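Side-chain contacts in CurF (Lyngbya majuscula, PDB 2Q35), which probably decarboxylates an intermediate during beta-branching of a polyketide chain, as an ECH2 domain of the crotonase family: residues A151-M154 and N160-G163; F114-Q119 and L182-Q187; I70-G75 and V228-P233; L6-N11 and Q46-V51. The protein carries 1 engineered substitution. All blocks are in the same frame, centred on the assembly; numbering follows the deposited sequence.

Contact 1: A151-M154 and N160-G163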
loop_
_atom_site.group_PDB
_atom_site.type_symbol
_atom_site.label_atom_id
_atom_site.label_comp_id
_atom_site.label_asym_id
_atom_site.label_seq_id
_atom_site.Cartn_x
_atom_site.Cartn_y
_atom_site.Cartn_z
ATOM N N ALA A 151 -6.504 -2.571 8.048
ATOM C CA ALA A 151 -7.842 -2.016 7.913
ATOM C C ALA A 151 -8.871 -3.149 8.027
ATOM O O ALA A 151 -9.821 -3.042 8.797
ATOM C CB ALA A 151 -7.984 -1.263 6.588
ATOM N N GLN A 152 -8.654 -4.226 7.276
ATOM C CA GLN A 152 -9.550 -5.401 7.281
ATOM C C GLN A 152 -9.755 -5.947 8.700
ATOM O O GLN A 152 -10.880 -6.147 9.179
ATOM C CB GLN A 152 -8.907 -6.498 6.424
ATOM C CG GLN A 152 -9.808 -7.591 5.988
ATOM C CD GLN A 152 -10.426 -7.329 4.635
ATOM O OE1 GLN A 152 -10.545 -6.185 4.197
ATOM N NE2 GLN A 152 -10.820 -8.387 3.970
ATOM N N GLU A 153 -8.661 -6.177 9.399
ATOM C CA GLU A 153 -8.804 -6.828 10.697
ATOM C C GLU A 153 -9.455 -5.910 11.730
ATOM O O GLU A 153 -10.317 -6.354 12.499
ATOM C CB GLU A 153 -7.467 -7.338 11.211
ATOM C CG GLU A 153 -7.636 -8.223 12.442
ATOM C CD GLU A 153 -6.317 -8.561 13.115
ATOM O OE1 GLU A 153 -5.489 -9.239 12.481
ATOM O OE2 GLU A 153 -6.109 -8.162 14.282
ATOM N N MET A 154 -9.039 -4.649 11.757
ATOM C CA MET A 154 -9.614 -3.707 12.713
ATOM C C MET A 154 -11.116 -3.512 12.467
ATOM O O MET A 154 -11.896 -3.476 13.401
ATOM C CB MET A 154 -8.903 -2.350 12.666
ATOM C CG MET A 154 -7.456 -2.411 13.126
ATOM S SD MET A 154 -6.699 -0.790 13.152
ATOM C CE MET A 154 -7.521 -0.062 14.545
ATOM N N ASN A 160 -10.015 -3.411 20.393
ATOM C CA ASN A 160 -9.088 -2.367 20.820
ATOM C C ASN A 160 -7.657 -2.832 20.608
ATOM O O ASN A 160 -7.287 -3.915 21.047
ATOM C CB ASN A 160 -9.282 -2.050 22.318
ATOM C CG ASN A 160 -10.633 -1.429 22.613
ATOM O OD1 ASN A 160 -11.238 -0.796 21.755
ATOM N ND2 ASN A 160 -11.112 -1.611 23.829
ATOM N N TYR A 161 -6.880 -2.016 19.904
ATOM C CA TYR A 161 -5.473 -2.267 19.640
ATOM C C TYR A 161 -4.619 -1.218 20.344
ATOM O O TYR A 161 -4.799 -0.029 20.146
ATOM C CB TYR A 161 -5.185 -2.200 18.140
ATOM C CG TYR A 161 -5.848 -3.300 17.352
ATOM C CD1 TYR A 161 -5.113 -4.384 16.890
ATOM C CD2 TYR A 161 -7.222 -3.258 17.069
ATOM C CE1 TYR A 161 -5.733 -5.416 16.152
ATOM C CE2 TYR A 161 -7.844 -4.271 16.341
ATOM C CZ TYR A 161 -7.091 -5.341 15.885
ATOM O OH TYR A 161 -7.721 -6.341 15.181
ATOM N N ARG A 162 -3.670 -1.635 21.174
ATOM C CA ARG A 162 -2.715 -0.632 21.667
ATOM C C ARG A 162 -1.800 -0.141 20.521
ATOM O O ARG A 162 -1.497 -0.886 19.591
ATOM C CB ARG A 162 -1.854 -1.184 22.827
ATOM C CG ARG A 162 -2.560 -1.236 24.190
ATOM C CD ARG A 162 -1.666 -1.759 25.338
ATOM N NE ARG A 162 -0.399 -2.273 24.828
ATOM C CZ ARG A 162 -0.165 -3.544 24.512
ATOM N NH1 ARG A 162 -1.108 -4.473 24.670
ATOM N NH2 ARG A 162 1.027 -3.880 24.042
ATOM N N GLY A 163 -1.317 1.097 20.629
ATOM C CA GLY A 163 -0.357 1.645 19.665
ATOM C C GLY A 163 0.803 0.695 19.429
ATOM O O GLY A 163 1.197 0.435 18.291
#

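Contact 2: F114-Q119 and L182-Q187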
loop_
_atom_site.group_PDB
_atom_site.type_symbol
_atom_site.label_atom_id
_atom_site.label_comp_id
_atom_site.label_asym_id
_atom_site.label_seq_id
_atom_site.Cartn_x
_atom_site.Cartn_y
_atom_site.Cartn_z
ATOM N N PHE A 114 -1.252 13.984 8.454
ATOM C CA PHE A 114 -0.247 13.204 9.185
ATOM C C PHE A 114 -0.859 12.759 10.504
ATOM O O PHE A 114 -1.750 13.430 11.035
ATOM C CB PHE A 114 0.942 14.096 9.487
ATOM C CG PHE A 114 1.667 14.558 8.253
ATOM C CD1 PHE A 114 1.320 15.764 7.643
ATOM C CD2 PHE A 114 2.678 13.788 7.698
ATOM C CE1 PHE A 114 1.980 16.182 6.494
ATOM C CE2 PHE A 114 3.360 14.213 6.569
ATOM C CZ PHE A 114 2.988 15.392 5.956
ATOM N N VAL A 115 -0.393 11.622 11.039
ATOM C CA VAL A 115 -1.014 11.062 12.239
ATOM C C VAL A 115 0.124 10.517 13.100
ATOM O O VAL A 115 1.071 9.911 12.579
ATOM C CB VAL A 115 -1.997 9.926 11.908
ATOM C CG1 VAL A 115 -2.719 9.434 13.148
ATOM C CG2 VAL A 115 -3.039 10.403 10.843
ATOM N N VAL A 116 0.032 10.772 14.405
ATOM C CA VAL A 116 1.007 10.211 15.384
ATOM C C VAL A 116 0.196 9.480 16.454
ATOM O O VAL A 116 -0.798 10.015 16.985
ATOM C CB VAL A 116 1.863 11.300 16.061
ATOM C CG1 VAL A 116 2.974 10.634 16.919
ATOM C CG2 VAL A 116 2.495 12.234 15.029
ATOM N N PHE A 117 0.628 8.252 16.799
ATOM C CA PHE A 117 -0.114 7.400 17.733
ATOM C C PHE A 117 0.731 7.267 18.999
ATOM O O PHE A 117 1.959 7.401 18.910
ATOM C CB PHE A 117 -0.251 5.969 17.194
ATOM C CG PHE A 117 -1.238 5.815 16.063
ATOM C CD1 PHE A 117 -2.439 5.159 16.277
ATOM C CD2 PHE A 117 -0.910 6.246 14.794
ATOM C CE1 PHE A 117 -3.373 4.992 15.207
ATOM C CE2 PHE A 117 -1.818 6.093 13.738
ATOM C CZ PHE A 117 -3.043 5.459 13.959
ATOM N N SER A 118 0.055 7.032 20.124
ATOM C CA SER A 118 0.705 6.731 21.431
ATOM C C SER A 118 0.878 5.222 21.580
ATOM O O SER A 118 -0.058 4.441 21.372
ATOM C CB SER A 118 -0.180 7.269 22.562
ATOM O OG SER A 118 0.081 6.604 23.807
ATOM N N GLN A 119 2.055 4.805 22.055
ATOM C CA GLN A 119 2.340 3.402 22.278
ATOM C C GLN A 119 1.395 2.758 23.276
ATOM O O GLN A 119 1.024 1.605 23.114
ATOM C CB GLN A 119 3.762 3.238 22.820
ATOM C CG GLN A 119 4.870 3.470 21.830
ATOM C CD GLN A 119 6.264 3.540 22.504
ATOM O OE1 GLN A 119 7.287 3.727 21.829
ATOM N NE2 GLN A 119 6.299 3.409 23.828
ATOM N N LEU A 182 2.835 14.604 21.351
ATOM C CA LEU A 182 2.653 16.000 20.951
ATOM C C LEU A 182 3.973 16.642 20.490
ATOM O O LEU A 182 4.020 17.298 19.445
ATOM C CB LEU A 182 1.994 16.778 22.079
ATOM C CG LEU A 182 1.714 18.233 21.772
ATOM C CD1 LEU A 182 0.778 18.354 20.544
ATOM C CD2 LEU A 182 1.094 18.901 22.966
ATOM N N ASN A 183 5.067 16.425 21.248
ATOM C CA ASN A 183 6.381 16.928 20.830
ATOM C C ASN A 183 6.777 16.465 19.422
ATOM O O ASN A 183 7.317 17.248 18.648
ATOM C CB ASN A 183 7.486 16.499 21.824
ATOM C CG ASN A 183 7.339 17.127 23.216
ATOM O OD1 ASN A 183 7.831 16.564 24.240
ATOM N ND2 ASN A 183 6.700 18.279 23.280
ATOM N N TYR A 184 6.522 15.196 19.106
ATOM C CA TYR A 184 6.879 14.640 17.809
ATOM C C TYR A 184 6.091 15.408 16.738
ATOM O O TYR A 184 6.671 15.826 15.737
ATOM C CB TYR A 184 6.569 13.142 17.748
ATOM C CG TYR A 184 6.955 12.509 16.421
ATOM C CD1 TYR A 184 6.165 12.705 15.292
ATOM C CD2 TYR A 184 8.120 11.740 16.281
ATOM C CE1 TYR A 184 6.500 12.154 14.073
ATOM C CE2 TYR A 184 8.463 11.166 15.046
ATOM C CZ TYR A 184 7.621 11.389 13.944
ATOM O OH TYR A 184 7.874 10.869 12.688
ATOM N N ALA A 185 4.792 15.591 16.987
ATOM C CA ALA A 185 3.907 16.306 16.040
ATOM C C ALA A 185 4.381 17.750 15.844
ATOM O O ALA A 185 4.417 18.263 14.713
ATOM C CB ALA A 185 2.457 16.284 16.508
ATOM N N GLN A 186 4.769 18.397 16.939
ATOM C CA GLN A 186 5.209 19.784 16.881
ATOM C C GLN A 186 6.477 19.903 16.057
ATOM O O GLN A 186 6.616 20.828 15.248
ATOM C CB GLN A 186 5.426 20.351 18.293
ATOM C CG GLN A 186 4.111 20.514 19.077
ATOM C CD GLN A 186 4.329 20.750 20.570
ATOM O OE1 GLN A 186 5.413 20.485 21.093
ATOM N NE2 GLN A 186 3.301 21.220 21.255
ATOM N N GLN A 187 7.390 18.958 16.241
ATOM C CA GLN A 187 8.649 18.965 15.478
ATOM C C GLN A 187 8.408 18.789 13.989
ATOM O O GLN A 187 9.006 19.514 13.174
ATOM C CB GLN A 187 9.621 17.905 16.019
ATOM C CG GLN A 187 10.139 18.276 17.406
ATOM C CD GLN A 187 11.127 17.280 17.978
ATOM O OE1 GLN A 187 11.826 16.570 17.243
ATOM N NE2 GLN A 187 11.206 17.237 19.310
#

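Contact 3: I70-G75 and V228-P233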
loop_
_atom_site.group_PDB
_atom_site.type_symbol
_atom_site.label_atom_id
_atom_site.label_comp_id
_atom_site.label_asym_id
_atom_site.label_seq_id
_atom_site.Cartn_x
_atom_site.Cartn_y
_atom_site.Cartn_z
ATOM N N ILE A 70 -27.646 4.508 21.901
ATOM C CA ILE A 70 -28.923 4.044 22.439
ATOM C C ILE A 70 -30.065 4.953 21.959
ATOM O O ILE A 70 -31.122 4.461 21.563
ATOM C CB ILE A 70 -28.898 3.909 23.988
ATOM C CG1 ILE A 70 -27.926 2.802 24.425
ATOM C CG2 ILE A 70 -30.311 3.651 24.549
ATOM C CD1 ILE A 70 -28.378 1.353 24.069
ATOM N N ARG A 71 -29.839 6.268 21.978
ATOM C CA ARG A 71 -30.822 7.227 21.448
ATOM C C ARG A 71 -31.109 6.935 19.975
ATOM O O ARG A 71 -32.258 6.935 19.543
ATOM C CB ARG A 71 -30.329 8.668 21.628
ATOM C CG ARG A 71 -30.377 9.163 23.075
ATOM C CD ARG A 71 -29.406 10.311 23.290
ATOM N NE ARG A 71 -29.931 11.581 22.796
ATOM C CZ ARG A 71 -29.177 12.638 22.490
ATOM N NH1 ARG A 71 -27.853 12.578 22.605
ATOM N NH2 ARG A 71 -29.749 13.757 22.058
ATOM N N LYS A 72 -30.054 6.648 19.215
ATOM C CA LYS A 72 -30.199 6.306 17.808
ATOM C C LYS A 72 -31.041 5.047 17.555
ATOM O O LYS A 72 -31.745 4.992 16.547
ATOM C CB LYS A 72 -28.829 6.191 17.126
ATOM C CG LYS A 72 -28.887 6.398 15.604
ATOM C CD LYS A 72 -27.524 6.753 15.010
ATOM C CE LYS A 72 -26.676 5.519 14.727
ATOM N NZ LYS A 72 -27.214 4.755 13.577
ATOM N N THR A 73 -30.977 4.042 18.440
ATOM C CA THR A 73 -31.769 2.812 18.248
ATOM C C THR A 73 -33.265 3.106 18.292
ATOM O O THR A 73 -34.074 2.378 17.704
ATOM C CB THR A 73 -31.444 1.679 19.270
ATOM O OG1 THR A 73 -31.810 2.083 20.595
ATOM C CG2 THR A 73 -29.964 1.300 19.230
ATOM N N ARG A 74 -33.616 4.178 19.004
ATOM C CA ARG A 74 -34.996 4.653 19.107
ATOM C C ARG A 74 -35.351 5.637 17.980
ATOM O O ARG A 74 -36.497 6.106 17.884
ATOM C CB ARG A 74 -35.210 5.291 20.477
ATOM C CG ARG A 74 -34.884 4.365 21.647
ATOM C CD ARG A 74 -35.509 4.858 22.945
ATOM N NE ARG A 74 -34.815 6.029 23.477
ATOM C CZ ARG A 74 -33.901 5.986 24.443
ATOM N NH1 ARG A 74 -33.568 4.826 25.006
ATOM N NH2 ARG A 74 -33.321 7.108 24.853
ATOM N N GLY A 75 -34.367 5.933 17.128
ATOM C CA GLY A 75 -34.535 6.854 16.004
ATOM C C GLY A 75 -34.531 8.284 16.495
ATOM O O GLY A 75 -35.133 9.167 15.879
ATOM N N VAL A 228 -29.122 -0.360 7.540
ATOM C CA VAL A 228 -29.713 -1.695 7.569
ATOM C C VAL A 228 -29.180 -2.479 8.770
ATOM O O VAL A 228 -29.953 -3.075 9.522
ATOM C CB VAL A 228 -29.427 -2.473 6.271
ATOM C CG1 VAL A 228 -29.897 -3.923 6.377
ATOM C CG2 VAL A 228 -30.107 -1.791 5.122
ATOM N N THR A 229 -27.859 -2.487 8.930
ATOM C CA THR A 229 -27.259 -3.355 9.957
ATOM C C THR A 229 -27.431 -2.840 11.386
ATOM O O THR A 229 -27.430 -3.641 12.343
ATOM C CB THR A 229 -25.775 -3.654 9.670
ATOM O OG1 THR A 229 -25.013 -2.445 9.757
ATOM C CG2 THR A 229 -25.595 -4.290 8.302
ATOM N N PHE A 230 -27.551 -1.521 11.532
ATOM C CA PHE A 230 -27.783 -0.901 12.851
ATOM C C PHE A 230 -29.193 -1.183 13.335
ATOM O O PHE A 230 -29.429 -1.394 14.539
ATOM C CB PHE A 230 -27.522 0.608 12.808
ATOM C CG PHE A 230 -27.667 1.292 14.143
ATOM C CD1 PHE A 230 -26.586 1.383 15.014
ATOM C CD2 PHE A 230 -28.871 1.858 14.513
ATOM C CE1 PHE A 230 -26.721 2.016 16.252
ATOM C CE2 PHE A 230 -29.030 2.496 15.743
ATOM C CZ PHE A 230 -27.946 2.578 16.613
ATOM N N ASN A 231 -30.144 -1.194 12.399
ATOM C CA ASN A 231 -31.539 -1.390 12.768
ATOM C C ASN A 231 -31.957 -2.854 12.677
ATOM O O ASN A 231 -32.813 -3.239 11.854
ATOM C CB ASN A 231 -32.439 -0.466 11.936
ATOM C CG ASN A 231 -32.173 1.007 12.229
ATOM O OD1 ASN A 231 -32.508 1.508 13.311
ATOM N ND2 ASN A 231 -31.535 1.702 11.286
ATOM N N GLN A 232 -31.314 -3.664 13.509
ATOM C CA GLN A 232 -31.637 -5.071 13.658
ATOM C C GLN A 232 -31.927 -5.308 15.137
ATOM O O GLN A 232 -31.340 -4.632 16.001
ATOM C CB GLN A 232 -30.485 -5.959 13.178
ATOM C CG GLN A 232 -30.182 -5.861 11.664
ATOM C CD GLN A 232 -31.397 -6.189 10.757
ATOM O OE1 GLN A 232 -32.146 -7.153 10.995
ATOM N NE2 GLN A 232 -31.563 -5.399 9.686
ATOM N N PRO A 233 -32.839 -6.248 15.433
ATOM C CA PRO A 233 -33.364 -6.484 16.781
ATOM C C PRO A 233 -32.325 -6.515 17.907
ATOM O O PRO A 233 -32.539 -5.881 18.946
ATOM C CB PRO A 233 -34.066 -7.842 16.644
ATOM C CG PRO A 233 -34.557 -7.849 15.219
ATOM C CD PRO A 233 -33.493 -7.118 14.427
HETATM O O HOH W 1 -33.230 0.553 15.626
#

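Contact 4: L6-N11 and Q46-V51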
loop_
_atom_site.group_PDB
_atom_site.type_symbol
_atom_site.label_atom_id
_atom_site.label_comp_id
_atom_site.label_asym_id
_atom_site.label_seq_id
_atom_site.Cartn_x
_atom_site.Cartn_y
_atom_site.Cartn_z
ATOM N N LEU A 6 -7.479 27.072 20.742
ATOM C CA LEU A 6 -6.441 27.267 19.737
ATOM C C LEU A 6 -5.295 28.053 20.353
ATOM O O LEU A 6 -5.516 29.111 20.981
ATOM C CB LEU A 6 -7.031 28.020 18.532
ATOM C CG LEU A 6 -6.077 28.521 17.458
ATOM C CD1 LEU A 6 -5.564 27.394 16.657
ATOM C CD2 LEU A 6 -6.842 29.463 16.546
ATOM N N THR A 7 -4.082 27.512 20.227
ATOM C CA THR A 7 -2.881 28.222 20.653
ATOM C C THR A 7 -1.837 28.286 19.538
ATOM O O THR A 7 -1.797 27.418 18.646
ATOM C CB THR A 7 -2.235 27.558 21.897
ATOM O OG1 THR A 7 -2.039 26.156 21.637
ATOM C CG2 THR A 7 -3.131 27.765 23.144
ATOM N N GLU A 8 -0.991 29.320 19.592
ATOM C CA GLU A 8 0.077 29.544 18.613
ATOM C C GLU A 8 1.386 28.968 19.102
ATOM O O GLU A 8 1.807 29.243 20.243
ATOM C CB GLU A 8 0.249 31.035 18.339
ATOM C CG GLU A 8 -0.906 31.615 17.501
ATOM C CD GLU A 8 -0.841 33.125 17.353
ATOM O OE1 GLU A 8 0.050 33.742 17.986
ATOM O OE2 GLU A 8 -1.673 33.672 16.586
ATOM N N LEU A 9 2.033 28.201 18.232
ATOM C CA LEU A 9 3.314 27.569 18.565
ATOM C C LEU A 9 4.514 28.241 17.906
ATOM O O LEU A 9 5.674 27.887 18.238
ATOM C CB LEU A 9 3.285 26.087 18.191
ATOM C CG LEU A 9 2.151 25.282 18.822
ATOM C CD1 LEU A 9 2.295 23.829 18.446
ATOM C CD2 LEU A 9 2.070 25.505 20.324
ATOM N N GLY A 10 4.252 29.212 17.018
ATOM C CA GLY A 10 5.323 29.929 16.324
ATOM C C GLY A 10 5.519 29.460 14.887
ATOM O O GLY A 10 5.269 28.292 14.583
ATOM N N ASN A 11 6.006 30.377 14.039
ATOM C CA ASN A 11 6.326 30.087 12.637
ATOM C C ASN A 11 5.133 29.580 11.850
ATOM O O ASN A 11 5.302 28.889 10.841
ATOM C CB ASN A 11 7.467 29.079 12.571
ATOM C CG ASN A 11 8.652 29.527 13.402
ATOM O OD1 ASN A 11 9.065 30.686 13.305
ATOM N ND2 ASN A 11 9.194 28.623 14.229
ATOM N N GLN A 46 -4.225 34.179 7.810
ATOM C CA GLN A 46 -3.353 33.865 6.681
ATOM C C GLN A 46 -1.942 33.486 7.099
ATOM O O GLN A 46 -1.184 32.918 6.318
ATOM C CB GLN A 46 -3.273 35.072 5.744
ATOM C CG GLN A 46 -4.546 35.317 4.968
ATOM C CD GLN A 46 -4.713 34.327 3.828
ATOM O OE1 GLN A 46 -3.913 34.306 2.883
ATOM N NE2 GLN A 46 -5.747 33.502 3.910
ATOM N N GLN A 47 -1.583 33.811 8.323
ATOM C CA GLN A 47 -0.230 33.499 8.786
ATOM C C GLN A 47 -0.087 32.038 9.215
ATOM O O GLN A 47 1.049 31.545 9.360
ATOM C CB GLN A 47 0.160 34.420 9.939
ATOM C CG GLN A 47 0.087 35.911 9.570
ATOM C CD GLN A 47 1.052 36.324 8.451
ATOM O OE1 GLN A 47 2.257 36.058 8.517
ATOM N NE2 GLN A 47 0.519 36.991 7.426
ATOM N N TYR A 48 -1.212 31.356 9.443
ATOM C CA TYR A 48 -1.154 29.966 9.887
ATOM C C TYR A 48 -0.867 29.020 8.738
ATOM O O TYR A 48 -1.452 29.161 7.636
ATOM C CB TYR A 48 -2.430 29.552 10.615
ATOM C CG TYR A 48 -2.732 30.332 11.866
ATOM C CD1 TYR A 48 -1.751 31.101 12.508
ATOM C CD2 TYR A 48 -3.990 30.244 12.461
ATOM C CE1 TYR A 48 -2.044 31.799 13.708
ATOM C CE2 TYR A 48 -4.277 30.903 13.645
ATOM C CZ TYR A 48 -3.321 31.694 14.257
ATOM O OH TYR A 48 -3.624 32.362 15.424
ATOM N N LYS A 49 0.019 28.048 8.993
ATOM C CA LYS A 49 0.490 27.133 7.960
ATOM C C LYS A 49 0.272 25.651 8.271
ATOM O O LYS A 49 0.203 24.838 7.345
ATOM C CB LYS A 49 1.998 27.325 7.669
ATOM C CG LYS A 49 2.396 28.665 7.123
ATOM C CD LYS A 49 3.895 28.584 6.929
ATOM C CE LYS A 49 4.461 29.733 6.180
ATOM N NZ LYS A 49 5.925 29.574 6.129
ATOM N N VAL A 50 0.270 25.289 9.561
ATOM C CA VAL A 50 0.127 23.859 9.981
ATOM C C VAL A 50 -0.744 23.826 11.215
ATOM O O VAL A 50 -0.561 24.644 12.121
ATOM C CB VAL A 50 1.513 23.184 10.299
ATOM C CG1 VAL A 50 1.326 21.714 10.669
ATOM C CG2 VAL A 50 2.483 23.287 9.124
ATOM N N VAL A 51 -1.717 22.916 11.246
ATOM C CA VAL A 51 -2.549 22.717 12.435
ATOM C C VAL A 51 -2.150 21.392 13.115
ATOM O O VAL A 51 -2.037 20.366 12.434
ATOM C CB VAL A 51 -4.021 22.594 12.037
ATOM C CG1 VAL A 51 -4.850 22.147 13.251
ATOM C CG2 VAL A 51 -4.539 23.907 11.474
HETATM O O HOH W 2 6.884 29.935 8.804
#

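Contact 1: A151-M154 and N160-G163
Met154 and Tyr161 are the closest pair of the two backbones, their CA atoms 8.2 Å apart; Met154 lies within helix 148-157, and the chain returns a few residues after that helix as the short strand 161-162. From that strand Tyr161 directs its CB at the helix, and its ring reaches two consecutive helical residues. Its hydroxyl OH donates to Glu153 OE2 at 2.6 Å; the oxygen lies in the ring plane, at the edge, and accepts through its anti lone pair. Glu153 gets there with CG opposite the backbone N (chi1 -170°) and an extended chain, its carboxylate turned 37° from the ring. Met154 covers one ring face. Its CG is 3.7 Å from Tyr161 CE2, a CH-pi contact shifted toward the rim, and Met154 SD stands farther off above the same ring, 5.0 Å from the centroid, as a Met-aromatic contact. The other carboxylate oxygen, Glu153 OE1, forms a salt bridge with Arg169, so both oxygens of this buried acid are engaged. Leu146 of helix 138-146 and Leu166 of helix 163-168 pack against Met154, Leu166 also touches Tyr161, and the backbone of Tyr161 is hydrogen-bonded to Tyr123 of strand 122-124.

Contact 2: F114-Q119 and L182-Q187
Tyr184 and Ala185 are the residues of helix 178-192 that meet Val116 of strand 114-118, and the contact is wholly apolar. The turn begins with Leu182, whose side chain heads away from this strand to Ile52 of strand 50-54, while its carbonyl receives the backbone N-H of Gln186. Asn183, on the solvent side, makes a weak bond from ND2 to Gln186 OE1 at 3.4 Å. Tyr184 then places its ring against the strand: with CG opposite the backbone N (chi1 -179°), the ring meets the valine obliquely, Tyr184 CD1 lying 3.7 Å from Val116 CG2 and 4.1 Å from Val116 CG1. Both methyls therefore touch the same ring carbon, CD1, and Pro174 of the same chain and Arg169 of the third subunit also pack on the tyrosine. Ala185 comes closest in backbone terms, its CA 6.8 Å from that of Val116. Its small CB lies 4.3 Å from Val116 CG2 and also packs on Ile52, Ile94 and Ala96. Gln186 bonds through its NE2 to Gln15 OE1. Along the strand the side chains alternate: Phe114, Val116 and Ser118 touch helix 178-192, whereas Val115 and Phe117 pack on Met97, Phe173 and Ile171. A helix laid against one face of a largely parallel sheet in this way is the alpha/beta layering of the crotonase fold.

Contact 3: I70-G75 and V228-P233
Lys72 lays its ammonium end over the face of the Phe230 ring, a cation-pi contact with NZ 3.4 Å from the ring centroid and 9° off the normal. Lys72 CE, 3.8 Å from the same centroid, adds a CH-pi contact. The lysine chain curls to do this, bending at chi3 (84°) and again at chi4, so that its last atoms fold down onto the ring and do not run past it. Thr73 completes the first shell: its CG2 approaches Phe230 CZ obliquely at 3.5 Å, and its backbone N lies in the ring plane at the edge. A water also bridges the segments, donating to Thr73 O at 2.9 Å and to Asn231 OD1 at 2.6 Å.

Further out, the rotation of Thr73 is fixed by its OG1, which donates to Ile70 O at 2.7 Å one turn back. Lys72 NZ bonds to His226 NE2, consistent with holding the amine over the ring, while Phe132 meets Phe230 edge-to-face and Ile239 of helix 235-240 touches both Thr73 and Phe230. Past the end of the long helix, Gln232 NE2 folds back to Val228 O in a nearly straight bond of 2.8 Å, and Asn231 centres an inverse gamma turn. Helix 66-73 closes with a Schellman motif, in which Gly75 takes positive phi. Two helix C-termini thus meet here, joining the helix after strand 50-54 to the C-terminal helices of the crotonase fold; a glycerol next to Lys72, probably from the crystallisation liquor, may mark a pocket.

Contact 4: L6-N11 and Q46-V51
Tyr48 presents the edge of its ring to Glu8: the hydroxyl OH donates to Glu8 OE2 at 2.6 Å, and that oxygen lies in the ring plane. The carboxylate stands almost upright to the ring, the planes 82° apart, and uses the anti lone pair of OE2. Glu8 reaches the hydroxyl by an extended chain, and its CG passes 3.5 Å from Tyr48 OH. The Leu6 and Tyr48 side chains come at each other from opposite directions, Leu6 CD2 lying obliquely 4.1 Å from Tyr48 CE2, while Val14 of strand 13-18 also packs on the tyrosine. Leu6 also packs on Cys38, Val41 and Val42 of helix 29-44.

The two segments are not paired strands. Strand 13-18 runs between strands 4-10 and 50-54 in the mixed sheet of the crotonase fold, so that Thr7 pairs with Gln15 on one side of it and Val50 with Val14 on the other. The edge strand ends irregularly, Leu9 and Gly10 both facing Val13 in a classic beta bulge; at the backbone angles of Gly10 a CB would be jammed against the carbonyl O of Leu9.

Beyond the bulge the carbonyl of Asn11 comes near Lys49. A water donates to Asn11 O at 2.8 Å and accepts from Lys49 NZ at 2.9 Å, bridging the turn to the extended lysine chain, whose CD lies 4.2 Å from Asn11 O. Lys49 NZ is also hydrogen-bonded to the carbonyls of Ser195 and Ala193, so three oxygens surround the ammonium group. Gln190 of helix 178-192 bonds through OE1 to Asn11 ND2 and through NE2 to Gly10 O.

In the fold
Contacts 1, 2 and 3 are buried, while contact 4 lies at the surface. Contacts 2 and 4 share the six-stranded sheet and touch where Gln186 packs on Leu9, their centres about 16 Å apart; contact 1 belongs to the smaller sheet and meets contact 2 through Arg162 and Gln119. Contact 3 stands apart, its centre about 42 Å from that of contact 4, across the chain's centre. Contacts 1 and 4 each use a tyrosine hydroxyl donating to a glutamate, but the buried acid of contact 1 also forms a salt bridge with Arg169. Contact 2 is purely apolar, whereas contact 3 joins two helix ends by cation-pi and water.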